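Beta-ketothiolase BktB (Ralstonia eutropha, PDB 4NZS) catalyses the condensation of acetyl-CoA with propionyl-CoA to beta-ketovaleryl-CoA, and of two acetyl-CoA molecules to acetoacetyl-CoA, supplying precursors for the polyester PHBV. Local coordinates at residues V57-V62 with M70-V75; D156-I161 with V290-M295; E183-S188 with D232-L237. All blocks are in the same frame, centred on the assembly; numbering follows the deposited sequence.

Contact 1: residues V57-V62 with M70-V75; sequences VVFGNV and MYLGRV
Leu72, Phe59 and Gly73 carry most of this contact, in which the first turn of helix 72-79 lies against strand 57-60. It packs the helix of a beta-alpha-beta crossover, running from strand 57-60 to its parallel neighbour 88-92, onto the first of those strands in the thiolase N-terminal region. The methyl CD1 of Leu72 does the touching: it rests 3.5 Å from Phe59 CB and lies 3.9 Å from both CG and CD2 of Phe59, meeting the base of the ring obliquely while the two side chains run at about a right angle to each other. Leu72 reaches this place with CG anti to its backbone N (chi1 -175°), one branch turned in at the strand. Gly73, the next residue, brings its bare backbone in close, with its CA 5.2 Å from Phe59 CA and 4.2 Å from Phe59 CB. Val57 completes the strand's surface two residues earlier. Its CG1 touches Gly73 O at 3.9 Å and also sits in plane at the edge of the Phe59 ring, so the two strand residues pack on each other as well as on the helix. Thr90 OG1, on strand 88-92, is hydrogen-bonded to Gly73 N. On the far side of the helix Arg74 NE is hydrogen-bonded to Gly388 O of the second subunit. The touching residues are all buried and meet through carbon surface and one carbonyl oxygen; the chemistry implies an apolar fit between helix and mixed sheet, with the specific polar links made to residues around it.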
ATOM      1  N   VAL A  57      21.004   2.300 -28.341  1.00 53.08           N
ATOM      2  CA  VAL A  57      19.726   1.575 -28.179  1.00 53.07           C
ATOM      3  C   VAL A  57      18.562   2.458 -27.744  1.00 49.05           C
ATOM      4  O   VAL A  57      18.673   3.281 -26.847  1.00 45.70           O
ATOM      5  CB  VAL A  57      19.834   0.453 -27.161  1.00 56.52           C
ATOM      6  CG1 VAL A  57      18.489  -0.256 -26.986  1.00 53.74           C
ATOM      7  CG2 VAL A  57      20.914  -0.528 -27.599  1.00 61.84           C
ATOM      8  N   VAL A  58      17.426   2.275 -28.387  1.00 50.16           N
ATOM      9  CA  VAL A  58      16.252   2.970 -27.945  1.00 49.07           C
ATOM     10  C   VAL A  58      15.074   2.017 -27.783  1.00 49.27           C
ATOM     11  O   VAL A  58      14.722   1.287 -28.709  1.00 52.38           O
ATOM     12  CB  VAL A  58      15.898   4.116 -28.891  1.00 54.36           C
ATOM     13  CG1 VAL A  58      14.646   4.829 -28.389  1.00 52.32           C
ATOM     14  CG2 VAL A  58      17.083   5.091 -29.008  1.00 52.13           C
ATOM     15  N   PHE A  59      14.463   2.058 -26.596  1.00 42.52           N
ATOM     16  CA  PHE A  59      13.276   1.303 -26.329  1.00 38.63           C
ATOM     17  C   PHE A  59      12.086   2.210 -26.069  1.00 35.44           C
ATOM     18  O   PHE A  59      12.204   3.354 -25.640  1.00 35.84           O
ATOM     19  CB  PHE A  59      13.520   0.346 -25.175  1.00 39.77           C
ATOM     20  CG  PHE A  59      13.768  -1.065 -25.615  1.00 41.69           C
ATOM     21  CD1 PHE A  59      14.994  -1.442 -26.120  1.00 40.65           C
ATOM     22  CD2 PHE A  59      12.769  -2.033 -25.479  1.00 46.29           C
ATOM     23  CE1 PHE A  59      15.215  -2.747 -26.522  1.00 43.60           C
ATOM     24  CE2 PHE A  59      12.986  -3.349 -25.860  1.00 45.51           C
ATOM     25  CZ  PHE A  59      14.205  -3.701 -26.405  1.00 46.41           C
ATOM     26  N   GLY A  60      10.930   1.689 -26.422  1.00 35.10           N
ATOM     27  CA  GLY A  60       9.667   2.329 -26.158  1.00 33.58           C
ATOM     28  C   GLY A  60       8.972   1.539 -25.075  1.00 38.45           C
ATOM     29  O   GLY A  60       8.911   0.274 -25.081  1.00 36.06           O
ATOM     30  N   ASN A  61       8.472   2.295 -24.116  1.00 35.59           N
ATOM     31  CA  ASN A  61       7.741   1.721 -23.020  1.00 33.35           C
ATOM     32  C   ASN A  61       6.889   2.811 -22.465  1.00 31.31           C
ATOM     33  O   ASN A  61       7.301   3.988 -22.532  1.00 31.53           O
ATOM     34  CB  ASN A  61       8.722   1.276 -21.949  1.00 30.69           C
ATOM     35  CG  ASN A  61       8.036   0.938 -20.668  1.00 27.02           C
ATOM     36  OD1 ASN A  61       7.402  -0.106 -20.562  1.00 28.98           O
ATOM     37  ND2 ASN A  61       8.074   1.835 -19.733  1.00 24.30           N
ATOM     38  N   VAL A  62       5.763   2.463 -21.854  1.00 27.89           N
ATOM     39  CA  VAL A  62       4.991   3.547 -21.215  1.00 28.67           C
ATOM     40  C   VAL A  62       4.822   3.512 -19.719  1.00 27.38           C
ATOM     41  O   VAL A  62       4.917   4.537 -19.014  1.00 29.06           O
ATOM     42  CB  VAL A  62       3.593   3.677 -21.821  1.00 28.84           C
ATOM     43  CG1 VAL A  62       2.961   4.958 -21.315  1.00 30.93           C
ATOM     44  CG2 VAL A  62       3.688   3.711 -23.331  1.00 29.98           C
ATOM     45  N   MET A  70      12.583   2.716 -15.333  1.00 30.63           N
ATOM     46  CA  MET A  70      13.222   4.038 -15.457  1.00 30.32           C
ATOM     47  C   MET A  70      14.512   3.977 -16.257  1.00 33.22           C
ATOM     48  O   MET A  70      14.818   4.930 -16.994  1.00 30.96           O
ATOM     49  CB  MET A  70      13.554   4.644 -14.109  1.00 30.66           C
ATOM     50  CG  MET A  70      12.353   5.202 -13.409  1.00 32.38           C
ATOM     51  SD  MET A  70      12.581   5.343 -11.648  1.00 33.12           S
ATOM     52  CE  MET A  70      11.271   6.518 -11.406  1.00 35.05           C
ATOM     53  N   TYR A  71      15.257   2.874 -16.055  1.00 33.63           N
ATOM     54  CA  TYR A  71      16.480   2.556 -16.780  1.00 35.81           C
ATOM     55  C   TYR A  71      16.350   1.561 -17.914  1.00 36.45           C
ATOM     56  O   TYR A  71      17.361   1.101 -18.429  1.00 41.17           O
ATOM     57  CB  TYR A  71      17.513   1.961 -15.816  1.00 39.58           C
ATOM     58  CG  TYR A  71      17.980   2.858 -14.685  1.00 38.84           C
ATOM     59  CD1 TYR A  71      17.286   2.907 -13.487  1.00 42.20           C
ATOM     60  CD2 TYR A  71      19.111   3.655 -14.817  1.00 41.69           C
ATOM     61  CE1 TYR A  71      17.683   3.735 -12.447  1.00 41.73           C
ATOM     62  CE2 TYR A  71      19.541   4.466 -13.775  1.00 42.78           C
ATOM     63  CZ  TYR A  71      18.812   4.506 -12.594  1.00 43.74           C
ATOM     64  OH  TYR A  71      19.225   5.293 -11.549  1.00 45.57           O
ATOM     65  N   LEU A  72      15.131   1.255 -18.328  1.00 34.24           N
ATOM     66  CA  LEU A  72      14.799   0.083 -19.140  1.00 30.56           C
ATOM     67  C   LEU A  72      15.601  -0.222 -20.366  1.00 34.23           C
ATOM     68  O   LEU A  72      15.879  -1.417 -20.702  1.00 28.53           O
ATOM     69  CB  LEU A  72      13.385   0.276 -19.628  1.00 34.10           C
ATOM     70  CG  LEU A  72      12.595  -0.773 -20.415  1.00 35.93           C
ATOM     71  CD1 LEU A  72      12.828  -0.574 -21.867  1.00 40.37           C
ATOM     72  CD2 LEU A  72      12.843  -2.221 -19.997  1.00 40.17           C
ATOM     73  N   GLY A  73      15.861   0.832 -21.141  1.00 32.07           N
ATOM     74  CA  GLY A  73      16.589   0.643 -22.395  1.00 31.79           C
ATOM     75  C   GLY A  73      18.060   0.257 -22.207  1.00 28.67           C
ATOM     76  O   GLY A  73      18.653  -0.360 -23.050  1.00 23.90           O
ATOM     77  N   ARG A  74      18.660   0.675 -21.120  1.00 31.38           N
ATOM     78  CA  ARG A  74      20.024   0.285 -20.824  1.00 33.66           C
ATOM     79  C   ARG A  74      19.988  -1.114 -20.300  1.00 38.02           C
ATOM     80  O   ARG A  74      20.887  -1.891 -20.588  1.00 41.74           O
ATOM     81  CB  ARG A  74      20.621   1.241 -19.818  1.00 37.14           C
ATOM     82  CG  ARG A  74      21.997   0.895 -19.263  1.00 43.91           C
ATOM     83  CD  ARG A  74      23.134   1.422 -20.106  1.00 43.70           C
ATOM     84  NE  ARG A  74      24.373   1.368 -19.343  1.00 49.57           N
ATOM     85  CZ  ARG A  74      25.584   1.593 -19.844  1.00 49.35           C
ATOM     86  NH1 ARG A  74      25.751   1.910 -21.123  1.00 50.79           N
ATOM     87  NH2 ARG A  74      26.644   1.485 -19.060  1.00 50.37           N
ATOM     88  N   VAL A  75      18.954  -1.481 -19.552  1.00 38.99           N
ATOM     89  CA  VAL A  75      18.909  -2.852 -19.018  1.00 38.32           C
ATOM     90  C   VAL A  75      18.595  -3.866 -20.119  1.00 39.80           C
ATOM     91  O   VAL A  75      19.090  -5.002 -20.091  1.00 37.28           O
ATOM     92  CB  VAL A  75      17.871  -3.029 -17.871  1.00 42.64           C
ATOM     93  CG1 VAL A  75      17.761  -4.504 -17.480  1.00 44.70           C
ATOM     94  CG2 VAL A  75      18.244  -2.231 -16.641  1.00 40.65           C
TER

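Contact 2: residues D156-I161 with V290-M295; sequences DPFHRI and VDPKAM
An Asx turn at Asp156 shapes one side of this meeting between two loops, one following helix 149-153 and the other leaving strand 280-289. The carboxylate of Asp156 divides its work. OD2 grips two backbone amides of its own loop: His159 N at 2.6 Å, nearly straight at 170° and close to the C-O axis, and Phe158 N at 2.7 Å, more bent and from above the carboxylate plane. OD1 instead faces across the contact and lies 3.6 Å from Pro292 CB. The Asp156 carboxylate points away from its own backbone N (chi1 -176°), which carries it over its own turn and toward the proline. Pro292 is the most deeply covered residue here, and its CG also meets Phe158 CD2 obliquely at 4.2 Å. Farther out, His159 CD2 comes within 4.2 Å of Lys293 CG, the imidazole crossing the extended lysine chain at about a right angle, while Phe158 CB lies over one face of that imidazole, toward its rim. Lys293 O is bonded to Asn169 ND2 on helix 163-173. The second subunit closes in too, its Tyr71 packing on Pro157 and its Ile84 on Pro292. The Asx turn belongs to the long excursion between strands 116-124 and 257-267, the loop domain of thiolases, which here meets the loop after strand 280-289 of the C-terminal region.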
ATOM      1  N   ASP A 156      -7.195   9.954 -21.508  1.00 44.56           N
ATOM      2  CA  ASP A 156      -6.762  11.241 -21.948  1.00 42.22           C
ATOM      3  C   ASP A 156      -6.426  12.105 -20.772  1.00 41.83           C
ATOM      4  O   ASP A 156      -7.154  12.176 -19.804  1.00 35.74           O
ATOM      5  CB  ASP A 156      -7.824  11.959 -22.765  1.00 46.13           C
ATOM      6  CG  ASP A 156      -7.318  13.288 -23.296  1.00 44.86           C
ATOM      7  OD1 ASP A 156      -6.543  13.272 -24.285  1.00 44.94           O
ATOM      8  OD2 ASP A 156      -7.649  14.330 -22.681  1.00 46.46           O
ATOM      9  N   PRO A 157      -5.291  12.765 -20.854  1.00 45.20           N
ATOM     10  CA  PRO A 157      -4.800  13.540 -19.728  1.00 48.47           C
ATOM     11  C   PRO A 157      -5.336  14.968 -19.661  1.00 52.82           C
ATOM     12  O   PRO A 157      -4.993  15.680 -18.703  1.00 54.03           O
ATOM     13  CB  PRO A 157      -3.286  13.541 -19.950  1.00 45.33           C
ATOM     14  CG  PRO A 157      -3.204  13.553 -21.430  1.00 47.59           C
ATOM     15  CD  PRO A 157      -4.307  12.666 -21.929  1.00 40.22           C
ATOM     16  N   PHE A 158      -6.146  15.389 -20.642  1.00 55.40           N
ATOM     17  CA  PHE A 158      -6.913  16.653 -20.526  1.00 52.48           C
ATOM     18  C   PHE A 158      -8.336  16.390 -20.073  1.00 57.60           C
ATOM     19  O   PHE A 158      -8.783  16.918 -19.066  1.00 60.26           O
ATOM     20  CB  PHE A 158      -6.923  17.402 -21.846  1.00 49.69           C
ATOM     21  CG  PHE A 158      -5.569  17.508 -22.450  1.00 50.08           C
ATOM     22  CD1 PHE A 158      -4.573  18.242 -21.802  1.00 49.23           C
ATOM     23  CD2 PHE A 158      -5.244  16.811 -23.606  1.00 44.75           C
ATOM     24  CE1 PHE A 158      -3.284  18.305 -22.322  1.00 48.29           C
ATOM     25  CE2 PHE A 158      -3.976  16.898 -24.126  1.00 45.51           C
ATOM     26  CZ  PHE A 158      -2.986  17.643 -23.482  1.00 43.38           C
ATOM     27  N   HIS A 159      -9.034  15.527 -20.787  1.00 60.34           N
ATOM     28  CA  HIS A 159     -10.451  15.352 -20.553  1.00 63.07           C
ATOM     29  C   HIS A 159     -10.763  14.150 -19.714  1.00 66.71           C
ATOM     30  O   HIS A 159     -11.928  13.788 -19.582  1.00 67.63           O
ATOM     31  CB  HIS A 159     -11.131  15.277 -21.897  1.00 61.28           C
ATOM     32  CG  HIS A 159     -10.815  16.455 -22.757  1.00 59.97           C
ATOM     33  ND1 HIS A 159     -11.241  17.728 -22.445  1.00 61.02           N
ATOM     34  CD2 HIS A 159     -10.053  16.573 -23.865  1.00 56.16           C
ATOM     35  CE1 HIS A 159     -10.786  18.576 -23.347  1.00 58.52           C
ATOM     36  NE2 HIS A 159     -10.068  17.899 -24.222  1.00 59.95           N
ATOM     37  N   ARG A 160      -9.718  13.555 -19.134  1.00 61.08           N
ATOM     38  CA  ARG A 160      -9.840  12.461 -18.180  1.00 60.41           C
ATOM     39  C   ARG A 160     -10.831  11.373 -18.653  1.00 60.02           C
ATOM     40  O   ARG A 160     -11.607  10.848 -17.859  1.00 61.83           O
ATOM     41  CB  ARG A 160     -10.137  13.018 -16.773  1.00 59.77           C
ATOM     42  CG  ARG A 160     -11.085  14.198 -16.799  1.00 68.97           C
ATOM     43  CD  ARG A 160     -11.548  14.775 -15.459  1.00 75.12           C
ATOM     44  NE  ARG A 160     -12.980  15.162 -15.514  1.00 80.91           N
ATOM     45  CZ  ARG A 160     -13.549  16.032 -16.373  1.00 84.43           C
ATOM     46  NH1 ARG A 160     -12.846  16.672 -17.317  1.00 89.38           N
ATOM     47  NH2 ARG A 160     -14.862  16.264 -16.296  1.00 82.80           N
ATOM     48  N   ILE A 161     -10.769  11.029 -19.947  1.00 57.56           N
ATOM     49  CA  ILE A 161     -11.620   9.974 -20.559  1.00 54.30           C
ATOM     50  C   ILE A 161     -10.799   8.909 -21.245  1.00 50.51           C
ATOM     51  O   ILE A 161      -9.683   9.140 -21.669  1.00 46.90           O
ATOM     52  CB  ILE A 161     -12.658  10.474 -21.619  1.00 64.23           C
ATOM     53  CG1 ILE A 161     -12.040  11.455 -22.624  1.00 66.60           C
ATOM     54  CG2 ILE A 161     -13.904  11.088 -20.973  1.00 63.87           C
ATOM     55  CD1 ILE A 161     -11.733  10.826 -23.963  1.00 67.24           C
ATOM     56  N   VAL A 290      -2.937  15.185 -33.738  1.00 65.48           N
ATOM     57  CA  VAL A 290      -4.315  15.406 -34.117  1.00 65.90           C
ATOM     58  C   VAL A 290      -5.101  15.705 -32.859  1.00 63.44           C
ATOM     59  O   VAL A 290      -4.516  15.805 -31.784  1.00 58.51           O
ATOM     60  CB  VAL A 290      -4.876  14.213 -34.903  1.00 66.95           C
ATOM     61  CG1 VAL A 290      -4.001  13.996 -36.115  1.00 68.89           C
ATOM     62  CG2 VAL A 290      -4.931  12.943 -34.048  1.00 72.74           C
ATOM     63  N   ASP A 291      -6.412  15.885 -32.997  1.00 63.44           N
ATOM     64  CA  ASP A 291      -7.263  16.134 -31.844  1.00 65.65           C
ATOM     65  C   ASP A 291      -7.207  14.983 -30.821  1.00 65.16           C
ATOM     66  O   ASP A 291      -7.290  13.806 -31.190  1.00 59.22           O
ATOM     67  CB  ASP A 291      -8.714  16.338 -32.267  1.00 72.35           C
ATOM     68  CG  ASP A 291      -9.586  16.824 -31.121  1.00 73.80           C
ATOM     69  OD1 ASP A 291      -9.312  17.931 -30.617  1.00 74.80           O
ATOM     70  OD2 ASP A 291     -10.521  16.099 -30.723  1.00 71.99           O
ATOM     71  N   PRO A 292      -7.064  15.335 -29.534  1.00 65.88           N
ATOM     72  CA  PRO A 292      -7.108  14.411 -28.399  1.00 67.55           C
ATOM     73  C   PRO A 292      -8.416  13.660 -28.313  1.00 66.84           C
ATOM     74  O   PRO A 292      -8.405  12.441 -28.107  1.00 67.81           O
ATOM     75  CB  PRO A 292      -7.001  15.333 -27.180  1.00 70.75           C
ATOM     76  CG  PRO A 292      -6.359  16.578 -27.687  1.00 71.22           C
ATOM     77  CD  PRO A 292      -6.733  16.715 -29.122  1.00 68.08           C
ATOM     78  N   LYS A 293      -9.533  14.385 -28.458  1.00 67.78           N
ATOM     79  CA  LYS A 293     -10.851  13.754 -28.447  1.00 65.55           C
ATOM     80  C   LYS A 293     -11.060  12.815 -29.651  1.00 61.53           C
ATOM     81  O   LYS A 293     -12.036  12.072 -29.690  1.00 68.49           O
ATOM     82  CB  LYS A 293     -11.987  14.786 -28.328  1.00 73.61           C
ATOM     83  CG  LYS A 293     -12.480  15.073 -26.911  1.00 73.44           C
ATOM     84  CD  LYS A 293     -13.844  15.784 -26.919  1.00 80.47           C
ATOM     85  CE  LYS A 293     -14.407  15.974 -25.509  1.00 86.00           C
ATOM     86  NZ  LYS A 293     -15.864  16.283 -25.485  1.00 83.83           N
ATOM     87  N   ALA A 294     -10.155  12.827 -30.621  1.00 63.03           N
ATOM     88  CA  ALA A 294     -10.185  11.841 -31.711  1.00 62.83           C
ATOM     89  C   ALA A 294      -8.759  11.368 -32.053  1.00 60.57           C
ATOM     90  O   ALA A 294      -8.349  11.223 -33.218  1.00 57.10           O
ATOM     91  CB  ALA A 294     -10.878  12.448 -32.924  1.00 62.76           C
ATOM     92  N   MET A 295      -8.001  11.015 -31.044  1.00 52.41           N
ATOM     93  CA  MET A 295      -6.607  10.741 -31.284  1.00 48.21           C
ATOM     94  C   MET A 295      -6.497   9.588 -32.265  1.00 42.96           C
ATOM     95  O   MET A 295      -5.477   9.410 -32.899  1.00 37.00           O
ATOM     96  CB  MET A 295      -5.886  10.441 -29.982  1.00 45.15           C
ATOM     97  CG  MET A 295      -6.467   9.281 -29.210  1.00 43.61           C
ATOM     98  SD  MET A 295      -5.625   7.768 -29.647  1.00 48.69           S
ATOM     99  CE  MET A 295      -6.820   6.532 -29.185  1.00 40.74           C
TER

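Contact 3: residues E183-S188 with D232-L237; sequences EAALES and DDMTKL
Segment 183-188 lies within helix 178-197 and is approached by the irregular segment 232-237; the two backbones come nearest at Leu186 and Met234, whose CA atoms are 7.7 Å apart. Both belong to the thiolase loop domain, between strands 116-124 and 257-267, away from the annotated sites. One side chain bridges the separation. Met234 sends its thioether to the helix and buries far more surface than any other residue of the pair. Its SD settles 3.6 Å from Ala185 CB, and its terminal methyl CE passes on to the backbone, 3.6 Å from Leu186 N and 3.8 Å from Leu186 CA. The same methyl is 3.9 Å from Ala185 CB and a looser 4.4 Å from Leu186 CB. Bends in the Met234 chain at chi2 (-144°) and about the CG-SD bond (chi3 -82°) lay CE along the helix surface where Ala185 is followed by Leu186. The short side chain of Ala185 is consistent with so close an approach of the sulfur. Around this spot, His189 on the next turn also touches Met234, Thr235 packs on Asp182 of the same helix, and Leu186 packs on Ala229 and Ile231. The interaction rests on dispersion between a polarisable sulfur, a methyl and the helix surface. Such chemistry sets little demand on direction, and implies that the contact with 183-188, which Met234 alone makes, depends on shape and reach.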
ATOM      1  N   GLU A 183     -17.184  -6.828 -37.618  1.00 58.49           N
ATOM      2  CA  GLU A 183     -16.684  -7.713 -38.632  1.00 60.88           C
ATOM      3  C   GLU A 183     -15.191  -7.491 -38.931  1.00 61.95           C
ATOM      4  O   GLU A 183     -14.436  -8.462 -39.099  1.00 56.09           O
ATOM      5  CB  GLU A 183     -17.572  -7.600 -39.846  1.00 64.07           C
ATOM      6  CG  GLU A 183     -18.960  -8.118 -39.507  1.00 68.32           C
ATOM      7  CD  GLU A 183     -19.888  -8.222 -40.697  1.00 66.90           C
ATOM      8  OE1 GLU A 183     -20.810  -9.060 -40.653  1.00 68.29           O
ATOM      9  OE2 GLU A 183     -19.711  -7.458 -41.660  1.00 67.08           O
ATOM     10  N   ALA A 184     -14.752  -6.231 -38.943  1.00 57.16           N
ATOM     11  CA  ALA A 184     -13.316  -5.933 -38.950  1.00 57.07           C
ATOM     12  C   ALA A 184     -12.616  -6.771 -37.881  1.00 57.54           C
ATOM     13  O   ALA A 184     -11.484  -7.219 -38.083  1.00 62.85           O
ATOM     14  CB  ALA A 184     -13.054  -4.443 -38.720  1.00 54.42           C
ATOM     15  N   ALA A 185     -13.318  -7.006 -36.771  1.00 51.67           N
ATOM     16  CA  ALA A 185     -12.776  -7.731 -35.627  1.00 48.72           C
ATOM     17  C   ALA A 185     -12.779  -9.195 -35.831  1.00 47.74           C
ATOM     18  O   ALA A 185     -11.783  -9.880 -35.609  1.00 51.11           O
ATOM     19  CB  ALA A 185     -13.573  -7.412 -34.382  1.00 51.36           C
ATOM     20  N   LEU A 186     -13.926  -9.690 -36.231  1.00 49.65           N
ATOM     21  CA  LEU A 186     -14.045 -11.088 -36.582  1.00 50.97           C
ATOM     22  C   LEU A 186     -13.014 -11.447 -37.645  1.00 51.12           C
ATOM     23  O   LEU A 186     -12.471 -12.567 -37.686  1.00 53.86           O
ATOM     24  CB  LEU A 186     -15.442 -11.338 -37.120  1.00 49.27           C
ATOM     25  CG  LEU A 186     -15.562 -12.745 -37.643  1.00 53.65           C
ATOM     26  CD1 LEU A 186     -15.005 -13.725 -36.611  1.00 50.16           C
ATOM     27  CD2 LEU A 186     -17.018 -13.049 -38.004  1.00 56.56           C
ATOM     28  N   GLU A 187     -12.774 -10.484 -38.523  1.00 51.77           N
ATOM     29  CA  GLU A 187     -11.777 -10.634 -39.542  1.00 55.32           C
ATOM     30  C   GLU A 187     -10.440 -10.782 -38.880  1.00 56.98           C
ATOM     31  O   GLU A 187      -9.822 -11.850 -39.015  1.00 56.25           O
ATOM     32  CB  GLU A 187     -11.757  -9.429 -40.480  1.00 60.39           C
ATOM     33  CG  GLU A 187     -10.499  -9.302 -41.343  1.00 63.75           C
ATOM     34  CD  GLU A 187     -10.428 -10.319 -42.475  1.00 66.92           C
ATOM     35  OE1 GLU A 187     -11.241 -11.289 -42.514  1.00 64.51           O
ATOM     36  OE2 GLU A 187      -9.536 -10.138 -43.339  1.00 67.97           O
ATOM     37  N   SER A 188     -10.005  -9.720 -38.172  1.00 54.81           N
ATOM     38  CA  SER A 188      -8.641  -9.668 -37.557  1.00 47.64           C
ATOM     39  C   SER A 188      -8.318 -11.022 -36.969  1.00 47.70           C
ATOM     40  O   SER A 188      -7.224 -11.580 -37.182  1.00 45.67           O
ATOM     41  CB  SER A 188      -8.538  -8.599 -36.455  1.00 48.34           C
ATOM     42  OG  SER A 188      -7.178  -8.156 -36.267  1.00 43.78           O
ATOM     43  N   ASP A 232     -21.604 -14.015 -34.012  1.00 80.60           N
ATOM     44  CA  ASP A 232     -22.634 -13.899 -32.993  1.00 90.09           C
ATOM     45  C   ASP A 232     -22.015 -14.099 -31.620  1.00 90.91           C
ATOM     46  O   ASP A 232     -22.655 -13.871 -30.587  1.00 88.53           O
ATOM     47  CB  ASP A 232     -23.740 -14.902 -33.297  1.00 89.45           C
ATOM     48  CG  ASP A 232     -23.775 -15.261 -34.775  1.00 91.98           C
ATOM     49  OD1 ASP A 232     -22.777 -15.857 -35.245  1.00 88.95           O
ATOM     50  OD2 ASP A 232     -24.749 -14.910 -35.474  1.00 89.62           O
ATOM     51  N   ASP A 233     -20.756 -14.528 -31.627  1.00 90.01           N
ATOM     52  CA  ASP A 233     -19.919 -14.521 -30.437  1.00 86.38           C
ATOM     53  C   ASP A 233     -19.834 -13.102 -29.922  1.00 89.00           C
ATOM     54  O   ASP A 233     -20.050 -12.813 -28.745  1.00101.23           O
ATOM     55  CB  ASP A 233     -18.489 -14.928 -30.810  1.00 76.92           C
ATOM     56  CG  ASP A 233     -18.004 -16.100 -30.047  1.00 69.27           C
ATOM     57  OD1 ASP A 233     -18.504 -16.277 -28.919  1.00 60.49           O
ATOM     58  OD2 ASP A 233     -17.120 -16.831 -30.580  1.00 66.39           O
ATOM     59  N   MET A 234     -19.531 -12.224 -30.866  1.00 80.03           N
ATOM     60  CA  MET A 234     -18.927 -10.949 -30.611  1.00 72.97           C
ATOM     61  C   MET A 234     -19.823  -9.770 -31.023  1.00 69.27           C
ATOM     62  O   MET A 234     -19.390  -8.618 -31.066  1.00 66.92           O
ATOM     63  CB  MET A 234     -17.654 -10.944 -31.421  1.00 76.32           C
ATOM     64  CG  MET A 234     -16.644  -9.903 -31.040  1.00 77.12           C
ATOM     65  SD  MET A 234     -15.941  -9.443 -32.606  1.00 79.81           S
ATOM     66  CE  MET A 234     -14.744 -10.750 -32.836  1.00 80.33           C
ATOM     67  N   THR A 235     -21.068 -10.077 -31.356  1.00 65.26           N
ATOM     68  CA  THR A 235     -22.123  -9.082 -31.325  1.00 60.53           C
ATOM     69  C   THR A 235     -22.925  -9.256 -30.041  1.00 59.96           C
ATOM     70  O   THR A 235     -23.744  -8.416 -29.707  1.00 62.27           O
ATOM     71  CB  THR A 235     -23.063  -9.121 -32.552  1.00 61.76           C
ATOM     72  OG1 THR A 235     -24.381  -8.783 -32.129  1.00 56.89           O
ATOM     73  CG2 THR A 235     -23.117 -10.485 -33.265  1.00 58.02           C
ATOM     74  N   LYS A 236     -22.657 -10.327 -29.300  1.00 59.55           N
ATOM     75  CA  LYS A 236     -23.240 -10.508 -27.960  1.00 61.17           C
ATOM     76  C   LYS A 236     -22.728  -9.462 -26.962  1.00 57.33           C
ATOM     77  O   LYS A 236     -23.307  -9.291 -25.892  1.00 59.58           O
ATOM     78  CB  LYS A 236     -22.927 -11.918 -27.442  1.00 61.37           C
ATOM     79  CG  LYS A 236     -23.580 -12.276 -26.122  1.00 74.09           C
ATOM     80  CD  LYS A 236     -25.069 -11.933 -26.048  1.00 78.04           C
ATOM     81  CE  LYS A 236     -25.752 -12.725 -24.931  1.00 80.38           C
ATOM     82  NZ  LYS A 236     -27.032 -12.102 -24.486  1.00 82.79           N
ATOM     83  N   LEU A 237     -21.637  -8.779 -27.309  1.00 51.46           N
ATOM     84  CA  LEU A 237     -21.092  -7.732 -26.457  1.00 53.18           C
ATOM     85  C   LEU A 237     -21.919  -6.469 -26.556  1.00 51.95           C
ATOM     86  O   LEU A 237     -22.574  -6.221 -27.573  1.00 49.89           O
ATOM     87  CB  LEU A 237     -19.610  -7.397 -26.785  1.00 54.27           C
ATOM     88  CG  LEU A 237     -18.477  -8.411 -26.506  1.00 52.67           C
ATOM     89  CD1 LEU A 237     -18.914  -9.519 -25.559  1.00 52.16           C
ATOM     90  CD2 LEU A 237     -17.927  -9.039 -27.772  1.00 53.64           C
TER

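In the fold
The three contacts are separate patches of one subunit, none touching another. Contacts 1 and 2 have centres about 26 Å apart, yet both border the second subunit: Arg74 of one chain makes a weak hydrogen bond to Val290 O of the other, so they are brought together across the interface. Contact 3, nested in sequence within the loop closed by contact 2, touches no other chain and lies about 35 Å from contact 1, centre to centre. Contact 2 is nearest the reaction centre: the side chain of Asp156 is about 11 Å from that of Cys95, the probable acyl-carrying nucleophile, and that of Pro292 about 11 Å from that of Cys385, a predicted proton acceptor.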